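Local coordinates for protein beta-1,4-galactanase (Humicola insolens, PDB 1HJQ) that hydrolyses beta-1,4-galactosidic linkages in type I arabinogalactans, as a family 53 glycoside hydrolase of clan GH-A, at residues M176-N181 / V243-W248; V211-F216 / D224-S229; K108-T113 / V164-L169; Y57-N62 / L114-R119. All blocks are in the same frame, centred on the assembly; numbering follows the deposited sequence.

Interaction 1 (M176-N181 / V243-W248); sequences MVHLDN and VVETNW
Val-244 lays its CG2 methyl over one face of the His-178 imidazole, 3.4 Å from the ring centroid and displaced toward the rim, a CH-pi contact. Its other methyl, Val-244 CG1, turns to the neighbouring side chain and packs 3.5 Å from Met-176 CE. In His-178, CG stands anti to the backbone N (chi1 175°), and this carries the ring across toward Glu-245. There His-178 NE2 donates a hydrogen bond to Glu-245 OE2, 3.3 Å long and close to straight. The oxygen lies near the imidazole plane, but the nitrogen meets the carboxylate from above, the two planes standing 76° apart. The same OE2 takes a salt bridge from Arg-45, while OE1 is hydrogen-bonded to Tyr-214, so both oxygens are gripped. A leucine in place of His-178 would remove the NE2 donor and is likely to leave Glu-245 OE2 one partner short, with Val-244 CG2 robbed of the flat ring face it lies on. All the touching side chains are buried in the barrel, where His-178 also touches Glu-135. Glu-135 is assigned as proton donor and Glu-245 as nucleophile; the pair, placed after the fourth strand and at the end of the seventh, is the active-site layout of clan GH-A (beta/alpha)8 barrels.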
# COMPACT_ATOMS: atom_id res chain seq x y z
N MET A 176 2.14 -10.28 -1.63
CA MET A 176 2.13 -9.65 -0.32
C MET A 176 0.78 -9.67 0.40
O MET A 176 -0.27 -9.57 -0.23
CB MET A 176 2.59 -8.19 -0.45
CG MET A 176 2.44 -7.37 0.82
SD MET A 176 2.50 -5.60 0.51
CE MET A 176 4.25 -5.38 0.10
N VAL A 177 0.83 -9.82 1.72
CA VAL A 177 -0.36 -9.78 2.56
C VAL A 177 -0.20 -8.48 3.32
O VAL A 177 0.83 -8.25 3.97
CB VAL A 177 -0.43 -10.99 3.53
CG1 VAL A 177 -1.54 -10.76 4.56
CG2 VAL A 177 -0.72 -12.26 2.74
N HIS A 178 -1.21 -7.62 3.22
CA HIS A 178 -1.18 -6.30 3.83
C HIS A 178 -2.13 -6.14 5.01
O HIS A 178 -3.34 -6.32 4.88
CB HIS A 178 -1.49 -5.26 2.73
CG HIS A 178 -1.61 -3.86 3.23
ND1 HIS A 178 -1.06 -3.43 4.42
CD2 HIS A 178 -2.20 -2.77 2.68
CE1 HIS A 178 -1.31 -2.15 4.58
NE2 HIS A 178 -2.00 -1.72 3.54
N LEU A 179 -1.56 -5.78 6.15
CA LEU A 179 -2.31 -5.56 7.39
C LEU A 179 -1.99 -4.16 7.86
O LEU A 179 -0.92 -3.64 7.56
CB LEU A 179 -1.87 -6.56 8.46
CG LEU A 179 -2.55 -7.92 8.60
CD1 LEU A 179 -2.74 -8.58 7.26
CD2 LEU A 179 -1.70 -8.80 9.51
N ASP A 180 -2.90 -3.53 8.59
CA ASP A 180 -2.66 -2.19 9.11
C ASP A 180 -2.01 -2.34 10.48
O ASP A 180 -1.76 -3.46 10.92
CB ASP A 180 -3.98 -1.40 9.19
CG ASP A 180 -4.81 -1.74 10.43
OD1 ASP A 180 -5.03 -2.94 10.71
OD2 ASP A 180 -5.26 -0.78 11.11
N ASN A 181 -1.72 -1.22 11.15
CA ASN A 181 -1.09 -1.24 12.48
C ASN A 181 0.14 -2.13 12.61
O ASN A 181 0.23 -2.93 13.54
CB ASN A 181 -2.11 -1.65 13.53
CG ASN A 181 -3.20 -0.62 13.73
OD1 ASN A 181 -2.97 0.58 13.56
ND2 ASN A 181 -4.38 -1.07 14.11
N VAL A 243 6.82 -1.23 4.86
CA VAL A 243 5.79 -0.30 5.28
C VAL A 243 5.21 0.14 3.94
O VAL A 243 5.87 0.83 3.16
CB VAL A 243 6.37 0.92 6.01
CG1 VAL A 243 5.32 2.00 6.11
CG2 VAL A 243 6.84 0.51 7.39
N VAL A 244 3.98 -0.28 3.67
CA VAL A 244 3.35 0.05 2.41
C VAL A 244 2.47 1.29 2.49
O VAL A 244 1.86 1.68 1.50
CB VAL A 244 2.54 -1.15 1.89
CG1 VAL A 244 3.46 -2.35 1.76
CG2 VAL A 244 1.42 -1.48 2.83
N GLU A 245 2.43 1.91 3.67
CA GLU A 245 1.62 3.10 3.88
C GLU A 245 2.07 3.92 5.08
O GLU A 245 2.15 3.41 6.20
CB GLU A 245 0.16 2.72 4.10
CG GLU A 245 -0.67 2.52 2.87
CD GLU A 245 -2.11 2.27 3.23
OE1 GLU A 245 -2.65 3.01 4.08
OE2 GLU A 245 -2.72 1.34 2.66
N THR A 246 2.32 5.20 4.85
CA THR A 246 2.71 6.10 5.92
C THR A 246 2.63 7.54 5.43
O THR A 246 2.75 7.80 4.23
CB THR A 246 4.14 5.83 6.42
OG1 THR A 246 4.37 6.59 7.61
CG2 THR A 246 5.17 6.21 5.37
N ASN A 247 2.41 8.46 6.36
CA ASN A 247 2.30 9.88 6.05
C ASN A 247 2.82 10.68 7.23
O ASN A 247 2.94 10.16 8.34
CB ASN A 247 0.83 10.29 5.85
CG ASN A 247 0.25 9.86 4.51
OD1 ASN A 247 -0.97 9.86 4.34
ND2 ASN A 247 1.11 9.51 3.56
N TRP A 248 3.14 11.94 6.97
CA TRP A 248 3.58 12.85 8.02
C TRP A 248 3.06 14.19 7.56
O TRP A 248 3.31 14.60 6.43
CB TRP A 248 5.09 12.90 8.16
CG TRP A 248 5.49 13.81 9.28
CD1 TRP A 248 5.91 15.10 9.18
CD2 TRP A 248 5.41 13.52 10.68
NE1 TRP A 248 6.10 15.64 10.43
CE2 TRP A 248 5.80 14.70 11.37
CE3 TRP A 248 5.05 12.39 11.42
CZ2 TRP A 248 5.83 14.77 12.76
CZ3 TRP A 248 5.08 12.47 12.81
CH2 TRP A 248 5.47 13.65 13.46

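Interaction 2 (V211-F216 / D224-S229); sequences VSFYPF and DSLRRS
This is a buried, wholly apolar contact between Val-211 and Phe-213, at the C-terminal end of barrel strand 208-212, and Leu-226 in the first turn of helix 223-237. Leu-226 does all the work from the helix side, with its two methyls going to different partners. Leu-226 CD2 sits over the centre of the Phe-213 ring, 3.6 Å from the centroid and only 12° off the ring normal, so this is a CH-pi contact to the face. Leu-226 CB reaches the rim of the same ring, 3.8 Å from Phe-213 CE1. The other methyl, Leu-226 CD1, meets Val-211 CG2 more loosely, at 4.1 Å. Strand 208-212, helix 223-237 and strand 240-245 form one beta-alpha-beta unit of the (beta/alpha)8 barrel, and these side chains fill the layer between sheet and helix. Phe-213 has CG anti to its own backbone N (chi1 -178°), a setting that swings the ring out beneath the helix. With an alanine at Phe-213 the CD2 methyl of Leu-226 would lose the ring it rests on, and a gap would probably open between strand end and helix. Val-243 of the next strand touches all three residues, and Tyr-276 of helix 270-286 also packs on Phe-213. Between the two outward residues, Ser-212 points away from the helix, and its OG is hydrogen-bonded to Glu-135 OE2.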
# COMPACT_ATOMS: atom_id res chain seq x y z
N VAL A 211 2.86 -3.56 5.87
CA VAL A 211 2.14 -2.96 6.99
C VAL A 211 1.94 -1.47 6.85
O VAL A 211 2.76 -0.77 6.25
CB VAL A 211 2.86 -3.19 8.34
CG1 VAL A 211 3.12 -4.66 8.55
CG2 VAL A 211 4.16 -2.40 8.39
N SER A 212 0.85 -0.97 7.41
CA SER A 212 0.58 0.45 7.39
C SER A 212 1.12 0.99 8.71
O SER A 212 0.94 0.38 9.76
CB SER A 212 -0.92 0.72 7.27
OG SER A 212 -1.42 0.23 6.04
N PHE A 213 1.82 2.11 8.64
CA PHE A 213 2.39 2.71 9.83
C PHE A 213 2.13 4.21 9.73
O PHE A 213 2.68 4.89 8.87
CB PHE A 213 3.89 2.41 9.90
CG PHE A 213 4.56 2.95 11.13
CD1 PHE A 213 4.22 2.48 12.40
CD2 PHE A 213 5.52 3.96 11.03
CE1 PHE A 213 4.82 2.99 13.54
CE2 PHE A 213 6.12 4.48 12.17
CZ PHE A 213 5.77 3.99 13.43
N TYR A 214 1.26 4.70 10.61
CA TYR A 214 0.90 6.11 10.63
C TYR A 214 1.12 6.67 12.02
O TYR A 214 1.06 5.95 13.01
CB TYR A 214 -0.57 6.29 10.26
CG TYR A 214 -0.88 6.03 8.81
CD1 TYR A 214 -0.62 7.00 7.84
CD2 TYR A 214 -1.44 4.83 8.39
CE1 TYR A 214 -0.90 6.77 6.50
CE2 TYR A 214 -1.72 4.58 7.06
CZ TYR A 214 -1.45 5.56 6.11
OH TYR A 214 -1.72 5.32 4.79
N PRO A 215 1.36 7.98 12.13
CA PRO A 215 1.59 8.55 13.45
C PRO A 215 0.35 9.16 14.09
O PRO A 215 0.30 9.34 15.31
CB PRO A 215 2.64 9.60 13.17
CG PRO A 215 2.16 10.17 11.86
CD PRO A 215 1.79 8.92 11.07
N PHE A 216 -0.66 9.48 13.28
CA PHE A 216 -1.86 10.14 13.77
C PHE A 216 -3.11 9.31 14.08
O PHE A 216 -4.23 9.83 14.03
CB PHE A 216 -2.23 11.28 12.81
CG PHE A 216 -2.13 10.90 11.35
CD1 PHE A 216 -2.86 9.83 10.83
CD2 PHE A 216 -1.32 11.63 10.48
CE1 PHE A 216 -2.78 9.49 9.48
CE2 PHE A 216 -1.23 11.30 9.13
CZ PHE A 216 -1.96 10.23 8.63
N ASP A 224 9.89 2.20 17.71
CA ASP A 224 10.39 1.02 18.39
C ASP A 224 9.45 -0.17 18.23
O ASP A 224 9.90 -1.29 17.95
CB ASP A 224 10.60 1.30 19.88
CG ASP A 224 11.96 1.89 20.19
OD1 ASP A 224 12.75 2.14 19.25
OD2 ASP A 224 12.25 2.10 21.38
N SER A 225 8.16 0.06 18.45
CA SER A 225 7.17 -1.00 18.32
C SER A 225 7.16 -1.56 16.90
O SER A 225 7.09 -2.77 16.70
CB SER A 225 5.77 -0.48 18.67
OG SER A 225 5.68 -0.17 20.04
N LEU A 226 7.23 -0.67 15.91
CA LEU A 226 7.27 -1.12 14.52
C LEU A 226 8.53 -1.95 14.37
O LEU A 226 8.52 -3.05 13.80
CB LEU A 226 7.32 0.09 13.57
CG LEU A 226 7.57 -0.23 12.09
CD1 LEU A 226 6.43 -1.08 11.55
CD2 LEU A 226 7.68 1.07 11.31
N ARG A 227 9.62 -1.42 14.91
CA ARG A 227 10.92 -2.08 14.87
C ARG A 227 10.84 -3.49 15.45
O ARG A 227 11.32 -4.45 14.84
CB ARG A 227 11.91 -1.26 15.68
CG ARG A 227 13.24 -1.93 15.93
CD ARG A 227 14.31 -1.37 15.05
NE ARG A 227 15.62 -1.81 15.51
CZ ARG A 227 16.19 -1.40 16.63
NH1 ARG A 227 15.58 -0.52 17.42
NH2 ARG A 227 17.37 -1.89 16.98
N ARG A 228 10.23 -3.61 16.62
CA ARG A 228 10.08 -4.90 17.27
C ARG A 228 9.15 -5.81 16.51
O ARG A 228 9.43 -6.99 16.33
CB ARG A 228 9.55 -4.72 18.69
CG ARG A 228 9.22 -6.03 19.39
CD ARG A 228 8.81 -5.77 20.82
NE ARG A 228 9.88 -5.99 21.80
CZ ARG A 228 11.15 -5.62 21.67
NH1 ARG A 228 11.58 -4.99 20.58
NH2 ARG A 228 12.00 -5.85 22.67
N SER A 229 8.02 -5.26 16.09
CA SER A 229 7.02 -6.02 15.36
C SER A 229 7.61 -6.64 14.11
O SER A 229 7.46 -7.84 13.87
CB SER A 229 5.84 -5.12 15.01
OG SER A 229 4.76 -5.88 14.52

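Interaction 3 (K108-T113 / V164-L169); sequences KLYNYT and VKDSRL. With NAG (2-acetamido-2-deoxy-beta-D-glucopyranose), chain B.
Val-164, in the last turn of helix 150-165, touches Thr-113 of helix 102-123 methyl to methyl, CG2 of the valine lying 3.6 Å from CG2 of the threonine. The other branch of Thr-113 turns back on its own helix: OG1 donates to Leu-109 O at 2.8 Å, from the opposite face of that carbonyl to Thr-113 N, and is also hydrogen-bonded to Tyr-82. Two residues on, past the helix end, Asp-166 makes the polar link. Asp-166 OD2 accepts from Tyr-110 OH at 2.8 Å through the anti lone pair, lying near the ring plane, with ring and carboxylate turned 74° apart. CG of Tyr-110 is anti to the backbone N (chi1 169°), which directs the hydroxyl across to the aspartate. Ser-167 then folds back, OG giving a hydrogen bond to Val-164 O at 2.8 Å beside the longer one from Ser-167 N, so one carbonyl at the helix end serves two donors. Arg-168 forms a salt bridge with Asp-122, and Leu-169 packs on Met-117, both further along helix 102-123. On that helix Asn-111 ND2 is bonded covalently to C1 of the N-acetylglucosamine, with Lys-108 CG 3.6 Å from the sugar's O7. Asn-111, Tyr-112 and Thr-113 form an Asn-X-Thr glycosylation sequon, set here on the outer helical layer of a (beta/alpha)8 barrel.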
# COMPACT_ATOMS: atom_id res chain seq x y z
N LYS A 108 -14.11 -17.19 -7.73
CA LYS A 108 -14.27 -15.86 -8.31
C LYS A 108 -13.03 -15.02 -8.03
O LYS A 108 -12.48 -14.39 -8.93
CB LYS A 108 -15.50 -15.17 -7.72
CG LYS A 108 -16.46 -14.60 -8.76
CD LYS A 108 -15.76 -13.63 -9.71
CE LYS A 108 -16.70 -13.19 -10.81
NZ LYS A 108 -15.98 -12.43 -11.86
N LEU A 109 -12.59 -15.01 -6.78
CA LEU A 109 -11.41 -14.24 -6.42
C LEU A 109 -10.24 -14.69 -7.28
O LEU A 109 -9.40 -13.88 -7.68
CB LEU A 109 -11.07 -14.44 -4.94
CG LEU A 109 -9.91 -13.57 -4.46
CD1 LEU A 109 -10.31 -12.11 -4.53
CD2 LEU A 109 -9.52 -13.96 -3.04
N TYR A 110 -10.21 -15.99 -7.57
CA TYR A 110 -9.16 -16.56 -8.41
C TYR A 110 -9.28 -16.08 -9.86
O TYR A 110 -8.31 -15.58 -10.42
CB TYR A 110 -9.22 -18.09 -8.36
CG TYR A 110 -8.33 -18.78 -9.39
CD1 TYR A 110 -8.82 -19.11 -10.65
CD2 TYR A 110 -7.00 -19.07 -9.11
CE1 TYR A 110 -8.00 -19.72 -11.61
CE2 TYR A 110 -6.17 -19.68 -10.05
CZ TYR A 110 -6.68 -20.00 -11.30
OH TYR A 110 -5.85 -20.60 -12.23
N ASN A 111 -10.46 -16.24 -10.46
CA ASN A 111 -10.64 -15.80 -11.84
C ASN A 111 -10.32 -14.32 -11.96
O ASN A 111 -9.61 -13.89 -12.88
CB ASN A 111 -12.07 -16.02 -12.33
CG ASN A 111 -12.47 -17.47 -12.39
OD1 ASN A 111 -11.62 -18.36 -12.45
ND2 ASN A 111 -13.78 -17.71 -12.39
N TYR A 112 -10.84 -13.54 -11.02
CA TYR A 112 -10.63 -12.10 -11.02
C TYR A 112 -9.16 -11.74 -11.00
O TYR A 112 -8.68 -11.00 -11.86
CB TYR A 112 -11.34 -11.45 -9.82
CG TYR A 112 -10.98 -9.99 -9.66
CD1 TYR A 112 -11.41 -9.04 -10.57
CD2 TYR A 112 -10.14 -9.58 -8.63
CE1 TYR A 112 -11.02 -7.71 -10.47
CE2 TYR A 112 -9.74 -8.25 -8.52
CZ TYR A 112 -10.18 -7.32 -9.44
OH TYR A 112 -9.78 -6.01 -9.33
N THR A 113 -8.45 -12.26 -10.00
CA THR A 113 -7.02 -11.98 -9.86
C THR A 113 -6.29 -12.48 -11.09
O THR A 113 -5.47 -11.76 -11.67
CB THR A 113 -6.44 -12.66 -8.62
OG1 THR A 113 -7.15 -12.21 -7.46
CG2 THR A 113 -4.96 -12.31 -8.47
N VAL A 164 -2.41 -15.27 -9.12
CA VAL A 164 -1.18 -14.59 -9.50
C VAL A 164 -0.20 -15.62 -10.04
O VAL A 164 0.40 -15.44 -11.09
CB VAL A 164 -0.53 -13.89 -8.28
CG1 VAL A 164 0.75 -13.18 -8.71
CG2 VAL A 164 -1.51 -12.91 -7.66
N LYS A 165 -0.04 -16.71 -9.30
CA LYS A 165 0.89 -17.74 -9.72
C LYS A 165 0.59 -18.33 -11.09
O LYS A 165 1.51 -18.57 -11.86
CB LYS A 165 0.97 -18.83 -8.66
CG LYS A 165 1.56 -18.36 -7.34
CD LYS A 165 1.62 -19.49 -6.31
CE LYS A 165 2.23 -19.02 -5.01
NZ LYS A 165 3.62 -18.53 -5.22
N ASP A 166 -0.69 -18.56 -11.39
CA ASP A 166 -1.06 -19.14 -12.68
C ASP A 166 -1.17 -18.14 -13.84
O ASP A 166 -1.58 -18.53 -14.94
CB ASP A 166 -2.40 -19.87 -12.58
CG ASP A 166 -2.34 -21.10 -11.71
OD1 ASP A 166 -1.24 -21.65 -11.51
OD2 ASP A 166 -3.41 -21.54 -11.23
N SER A 167 -0.83 -16.88 -13.63
CA SER A 167 -0.94 -15.89 -14.71
C SER A 167 0.26 -15.92 -15.66
O SER A 167 1.25 -16.60 -15.40
CB SER A 167 -1.07 -14.49 -14.12
OG SER A 167 0.14 -14.07 -13.52
N ARG A 168 0.15 -15.18 -16.75
CA ARG A 168 1.22 -15.09 -17.74
C ARG A 168 2.35 -14.19 -17.25
O ARG A 168 3.35 -14.01 -17.95
CB ARG A 168 0.69 -14.52 -19.06
CG ARG A 168 0.57 -15.51 -20.20
CD ARG A 168 -0.88 -15.89 -20.44
NE ARG A 168 -1.69 -14.75 -20.84
CZ ARG A 168 -3.02 -14.78 -20.90
NH1 ARG A 168 -3.66 -15.89 -20.57
NH2 ARG A 168 -3.70 -13.70 -21.25
N LEU A 169 2.20 -13.61 -16.07
CA LEU A 169 3.24 -12.75 -15.55
C LEU A 169 4.55 -13.49 -15.41
O LEU A 169 4.60 -14.61 -14.90
CB LEU A 169 2.86 -12.18 -14.19
CG LEU A 169 1.89 -11.00 -14.20
CD1 LEU A 169 1.61 -10.57 -12.76
CD2 LEU A 169 2.47 -9.86 -15.00
C1 NAG B . -14.30 -18.96 -12.93
C2 NAG B . -15.83 -18.99 -12.81
C3 NAG B . -16.37 -20.30 -13.40
C4 NAG B . -15.85 -20.50 -14.82
C5 NAG B . -14.33 -20.44 -14.80
C6 NAG B . -13.68 -20.66 -16.15
C7 NAG B . -17.14 -18.00 -11.04
C8 NAG B . -18.17 -18.47 -10.03
N2 NAG B . -16.20 -18.87 -11.41
O3 NAG B . -17.79 -20.28 -13.40
O4 NAG B . -16.29 -21.75 -15.34
O5 NAG B . -13.89 -19.16 -14.29
O6 NAG B . -13.07 -19.48 -16.64
O7 NAG B . -17.20 -16.85 -11.49

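Interaction 4 (Y57-N62 / L114-R119); sequences YNLDYN and LDSMNR
Leu-59 and Asp-60 together meet Arg-119, the leucine against its chain and the aspartate at its charged end. Leu-59 CD2 packs against the aliphatic part of the arginine, 3.5 Å from Arg-119 CB, and continues to the guanidinium edge beside NH1. The Arg-119 chain bends at chi2 (67°), bringing the guanidinium over to the start of the facing helix. Asp-60 OD1 takes the salt bridge there; its modelled separation from Arg-119 NH2, 2.5 Å, is very short and of doubtful precision at this resolution. A second, weak bond runs from Arg-119 NH1 to the same Asp-60 OD1 at 3.3 Å. Both nitrogens go to OD1, and the carboxylate and guanidinium planes stand 81° apart. The other methyl of the leucine, Leu-59 CD1, lies 4.1 Å from Ser-116 CB, while Ser-116 OG is occupied by the carbonyl of Tyr-112.

Behind these residues, the capped N terminus of helix 59-71 holds the backbone from which Leu-59 and Asp-60 project. Asn-58 is its N-cap: Asn-58 OD1 accepts from Tyr-61 N at 3.0 Å in a nearly straight bond of 171°. Asn-58 O receives both the backbone N and the side-chain ND2 of Asn-62, the latter from above the carbonyl plane. The charge of Asp-60, in the first turn, probably also suits the positive end of the helix. Further out, Asn-62 ND2 reaches Arg-47 O on strand 43-48, while Ser-116 and Met-117 pack on Phe-80 of strand 75-80, and helices 59-71 and 102-123 lie as neighbours outside those strands.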
# COMPACT_ATOMS: atom_id res chain seq x y z
N TYR A 57 -9.71 3.68 -10.78
CA TYR A 57 -8.96 2.65 -10.08
C TYR A 57 -9.34 1.27 -10.57
O TYR A 57 -8.98 0.26 -9.96
CB TYR A 57 -9.16 2.74 -8.56
CG TYR A 57 -8.98 4.14 -8.01
CD1 TYR A 57 -7.87 4.90 -8.36
CD2 TYR A 57 -9.95 4.71 -7.19
CE1 TYR A 57 -7.73 6.20 -7.91
CE2 TYR A 57 -9.82 6.01 -6.73
CZ TYR A 57 -8.70 6.75 -7.10
OH TYR A 57 -8.59 8.07 -6.69
N ASN A 58 -10.08 1.20 -11.67
CA ASN A 58 -10.42 -0.11 -12.18
C ASN A 58 -9.25 -0.56 -13.06
O ASN A 58 -8.29 0.19 -13.25
CB ASN A 58 -11.76 -0.13 -12.94
CG ASN A 58 -11.72 0.56 -14.29
OD1 ASN A 58 -10.67 0.95 -14.79
ND2 ASN A 58 -12.90 0.70 -14.90
N LEU A 59 -9.33 -1.78 -13.56
CA LEU A 59 -8.25 -2.33 -14.37
C LEU A 59 -7.72 -1.41 -15.47
O LEU A 59 -6.53 -1.09 -15.49
CB LEU A 59 -8.69 -3.66 -14.97
CG LEU A 59 -7.53 -4.59 -15.33
CD1 LEU A 59 -6.65 -4.80 -14.08
CD2 LEU A 59 -8.08 -5.92 -15.84
N ASP A 60 -8.59 -0.98 -16.38
CA ASP A 60 -8.17 -0.10 -17.46
C ASP A 60 -7.42 1.10 -16.91
O ASP A 60 -6.35 1.47 -17.41
CB ASP A 60 -9.38 0.38 -18.27
CG ASP A 60 -10.20 -0.77 -18.84
OD1 ASP A 60 -9.60 -1.71 -19.42
OD2 ASP A 60 -11.44 -0.73 -18.71
N TYR A 61 -8.00 1.72 -15.88
CA TYR A 61 -7.42 2.88 -15.24
C TYR A 61 -6.01 2.58 -14.74
O TYR A 61 -5.09 3.39 -14.92
CB TYR A 61 -8.30 3.32 -14.05
CG TYR A 61 -7.76 4.50 -13.26
CD1 TYR A 61 -6.68 4.35 -12.38
CD2 TYR A 61 -8.32 5.76 -13.40
CE1 TYR A 61 -6.16 5.44 -11.68
CE2 TYR A 61 -7.81 6.86 -12.71
CZ TYR A 61 -6.73 6.69 -11.85
OH TYR A 61 -6.22 7.78 -11.18
N ASN A 62 -5.82 1.42 -14.12
CA ASN A 62 -4.51 1.07 -13.60
C ASN A 62 -3.51 0.69 -14.67
O ASN A 62 -2.31 0.78 -14.45
CB ASN A 62 -4.64 -0.05 -12.57
CG ASN A 62 -5.10 0.46 -11.22
OD1 ASN A 62 -4.33 1.09 -10.49
ND2 ASN A 62 -6.36 0.21 -10.89
N LEU A 114 -6.59 -13.71 -11.49
CA LEU A 114 -5.97 -14.33 -12.66
C LEU A 114 -6.09 -13.43 -13.89
O LEU A 114 -5.09 -13.03 -14.48
CB LEU A 114 -6.62 -15.68 -12.96
CG LEU A 114 -6.11 -16.38 -14.23
CD1 LEU A 114 -4.63 -16.73 -14.05
CD2 LEU A 114 -6.94 -17.63 -14.50
N ASP A 115 -7.32 -13.11 -14.26
CA ASP A 115 -7.56 -12.27 -15.42
C ASP A 115 -6.91 -10.91 -15.26
O ASP A 115 -6.32 -10.39 -16.21
CB ASP A 115 -9.06 -12.11 -15.64
CG ASP A 115 -9.74 -13.42 -16.00
OD1 ASP A 115 -9.04 -14.46 -16.05
OD2 ASP A 115 -10.97 -13.43 -16.23
N SER A 116 -6.99 -10.33 -14.07
CA SER A 116 -6.39 -9.03 -13.82
C SER A 116 -4.88 -9.04 -14.06
O SER A 116 -4.34 -8.18 -14.75
CB SER A 116 -6.68 -8.56 -12.40
OG SER A 116 -8.05 -8.28 -12.20
N MET A 117 -4.19 -10.01 -13.47
CA MET A 117 -2.75 -10.10 -13.65
C MET A 117 -2.41 -10.33 -15.12
O MET A 117 -1.47 -9.74 -15.65
CB MET A 117 -2.18 -11.21 -12.78
CG MET A 117 -2.25 -10.91 -11.29
SD MET A 117 -1.07 -9.65 -10.72
CE MET A 117 -1.99 -8.14 -11.05
N ASN A 118 -3.18 -11.19 -15.78
CA ASN A 118 -2.93 -11.47 -17.19
C ASN A 118 -3.16 -10.21 -18.01
O ASN A 118 -2.63 -10.06 -19.11
CB ASN A 118 -3.84 -12.60 -17.69
CG ASN A 118 -3.30 -13.97 -17.35
OD1 ASN A 118 -2.10 -14.21 -17.46
ND2 ASN A 118 -4.18 -14.88 -16.95
N ARG A 119 -3.96 -9.30 -17.47
CA ARG A 119 -4.24 -8.06 -18.16
C ARG A 119 -2.94 -7.26 -18.30
O ARG A 119 -2.67 -6.67 -19.34
CB ARG A 119 -5.28 -7.27 -17.37
CG ARG A 119 -5.88 -6.14 -18.14
CD ARG A 119 -6.73 -6.63 -19.30
NE ARG A 119 -7.17 -5.49 -20.10
CZ ARG A 119 -8.09 -4.61 -19.71
NH1 ARG A 119 -8.68 -4.73 -18.53
NH2 ARG A 119 -8.40 -3.58 -20.49

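From the N terminus, interaction 4 opens first, at 57-62. Interaction 3 opens at 108-113 before interaction 4 closes at 114-119, and it closes in turn at 164-169, so the two cross. They share helix 102-123, linking it to the helices before and after it in the barrel's outer layer, and they touch where Arg-168 meets Asn-118. Only then does interaction 1 begin, at 176-181; it spans the barrel interior to 243-248 and encloses the short loop of interaction 2, between 211-216 and 224-229. Those two touch through Glu-245 and Tyr-214, whereas the centres of interactions 2 and 3 lie about 31 Å apart, on opposite sides of the chain's centre.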